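Local coordinates for protein gingipain R2 Pro-Domain (Porphyromonas gingivalis, PDB 4IEF) that is the propeptide of an Arg-specific cysteine protease and probably keeps the gingipain zymogen latent until maturation, at residues G62-P67 against Q120-D125. Numbering follows the deposited sequence.
Sequences GTPILP and QSYNED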
loop_
_atom_site.group_PDB
_atom_site.type_symbol
_atom_site.label_atom_id
_atom_site.label_comp_id
_atom_site.label_asym_id
_atom_site.label_seq_id
_atom_site.Cartn_x
_atom_site.Cartn_y
_atom_site.Cartn_z
ATOM N N GLY A 62 6.726 -28.712 5.728
ATOM C CA GLY A 62 7.383 -29.947 6.146
ATOM C C GLY A 62 8.892 -29.875 6.265
ATOM O O GLY A 62 9.514 -30.845 6.719
ATOM N N THR A 63 9.498 -28.751 5.822
ATOM C CA THR A 63 10.946 -28.509 5.898
ATOM C C THR A 63 11.223 -27.632 7.140
ATOM O O THR A 63 10.303 -26.941 7.594
ATOM C CB THR A 63 11.500 -27.882 4.596
ATOM O OG1 THR A 63 11.122 -26.507 4.499
ATOM C CG2 THR A 63 11.130 -28.669 3.331
ATOM N N PRO A 64 12.459 -27.602 7.695
ATOM C CA PRO A 64 12.681 -26.816 8.925
ATOM C C PRO A 64 12.366 -25.323 8.797
ATOM O O PRO A 64 12.652 -24.734 7.760
ATOM C CB PRO A 64 14.167 -27.041 9.228
ATOM C CG PRO A 64 14.506 -28.328 8.553
ATOM C CD PRO A 64 13.673 -28.358 7.313
ATOM N N ILE A 65 11.751 -24.725 9.852
ATOM C CA ILE A 65 11.460 -23.282 9.905
ATOM C C ILE A 65 12.800 -22.593 10.089
ATOM O O ILE A 65 13.402 -22.671 11.158
ATOM C CB ILE A 65 10.430 -22.873 10.997
ATOM C CG1 ILE A 65 9.049 -23.506 10.719
ATOM C CG2 ILE A 65 10.326 -21.321 11.127
ATOM C CD1 ILE A 65 8.071 -23.472 11.876
ATOM N N LEU A 66 13.313 -22.014 9.009
ATOM C CA LEU A 66 14.600 -21.345 9.029
ATOM C C LEU A 66 14.419 -19.948 8.437
ATOM O O LEU A 66 14.600 -19.752 7.227
ATOM C CB LEU A 66 15.660 -22.188 8.297
ATOM C CG LEU A 66 15.898 -23.601 8.896
ATOM C CD1 LEU A 66 16.499 -24.550 7.881
ATOM C CD2 LEU A 66 16.697 -23.540 10.203
ATOM N N PRO A 67 14.003 -18.979 9.300
ATOM C CA PRO A 67 13.726 -17.615 8.820
ATOM C C PRO A 67 14.874 -16.958 8.077
ATOM O O PRO A 67 16.041 -17.219 8.358
ATOM C CB PRO A 67 13.408 -16.839 10.101
ATOM C CG PRO A 67 12.924 -17.860 11.039
ATOM C CD PRO A 67 13.716 -19.095 10.745
ATOM N N GLN A 120 9.615 -35.449 4.354
ATOM C CA GLN A 120 10.682 -36.396 4.026
ATOM C C GLN A 120 12.081 -35.770 4.168
ATOM O O GLN A 120 13.052 -36.497 4.393
ATOM C CB GLN A 120 10.488 -36.946 2.601
ATOM C CG GLN A 120 10.419 -38.479 2.529
ATOM C CD GLN A 120 11.747 -39.159 2.818
ATOM O OE1 GLN A 120 11.893 -39.906 3.794
ATOM N NE2 GLN A 120 12.730 -38.961 1.949
ATOM N N SER A 121 12.172 -34.420 4.065
ATOM C CA SER A 121 13.405 -33.645 4.200
ATOM C C SER A 121 14.098 -33.883 5.565
ATOM O O SER A 121 15.315 -33.694 5.665
ATOM C CB SER A 121 13.108 -32.159 4.013
ATOM O OG SER A 121 12.196 -31.659 4.976
ATOM N N TYR A 122 13.325 -34.330 6.596
ATOM C CA TYR A 122 13.813 -34.620 7.955
ATOM C C TYR A 122 14.579 -35.965 8.053
ATOM O O TYR A 122 15.112 -36.294 9.118
ATOM C CB TYR A 122 12.671 -34.559 8.986
ATOM C CG TYR A 122 12.481 -33.163 9.536
ATOM C CD1 TYR A 122 11.742 -32.212 8.836
ATOM C CD2 TYR A 122 13.108 -32.764 10.715
ATOM C CE1 TYR A 122 11.624 -30.903 9.300
ATOM C CE2 TYR A 122 12.996 -31.457 11.189
ATOM C CZ TYR A 122 12.240 -30.535 10.483
ATOM O OH TYR A 122 12.090 -29.259 10.951
ATOM N N ASN A 123 14.672 -36.709 6.941
ATOM C CA ASN A 123 15.429 -37.962 6.874
ATOM C C ASN A 123 16.704 -37.773 6.027
ATOM O O ASN A 123 17.488 -38.712 5.894
ATOM C CB ASN A 123 14.558 -39.098 6.306
ATOM C CG ASN A 123 13.297 -39.392 7.094
ATOM O OD1 ASN A 123 13.311 -40.014 8.165
ATOM N ND2 ASN A 123 12.162 -39.011 6.542
ATOM N N GLU A 124 16.925 -36.552 5.490
ATOM C CA GLU A 124 18.066 -36.212 4.631
ATOM C C GLU A 124 19.230 -35.632 5.446
ATOM O O GLU A 124 19.064 -34.625 6.141
ATOM C CB GLU A 124 17.628 -35.230 3.527
ATOM C CG GLU A 124 16.754 -35.868 2.460
ATOM C CD GLU A 124 15.858 -34.927 1.679
ATOM O OE1 GLU A 124 14.679 -35.289 1.459
ATOM O OE2 GLU A 124 16.331 -33.842 1.271
ATOM N N ASP A 125 20.397 -36.296 5.379
ATOM C CA ASP A 125 21.607 -35.905 6.100
ATOM C C ASP A 125 22.379 -34.820 5.321
ATOM O O ASP A 125 23.373 -35.105 4.645
ATOM C CB ASP A 125 22.490 -37.136 6.390
ATOM C CG ASP A 125 23.681 -36.907 7.314
ATOM O OD1 ASP A 125 23.739 -35.836 7.970
ATOM O OD2 ASP A 125 24.533 -37.814 7.414
#
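Tyr122 and Pro64 meet where a 3-10 turn, residues 120-123, packs on the loop that leads into strand 69-74 of this all-beta pro-domain, a worked example of a loop tyrosine that meets a proline of another loop with its ring and gives its hydroxyl to a third piece of backbone. The two side chains approach from opposite directions, and Pro64 CG sits obliquely to the phenol, 3.7 Å from Tyr122 CZ. Beyond the ring, Tyr122 OH comes to 3.2 Å from Pro64 CA and is hydrogen-bonded to the carbonyl of Ile98, a partner that satisfies the buried hydroxyl and probably limits how the ring can shift. The carbonyl of Gly62 meets the ring differently: its O lies close to the ring plane, facing the edge formed by Tyr122 CD1 and CE1, 3.4 Å and 3.3 Å away. Tyr118 adds an edge-to-face ring contact to Tyr122, and Tyr156 of strand 144-157 touches Pro64, so that Pro64 also packs against the main antiparallel sheet. Next to the ring, Ser121 directs its CB toward the 62-67 loop, and a chi1 of 61° sets its hydroxyl between its own N and carbonyl carbon. Ser121 OG is 3.3 Å from Gly62 O, but the angle is too poor for a hydrogen bond; the oxygen instead lies against Thr63, 3.5 Å from its CA and 3.6 Å from its methyl CG2.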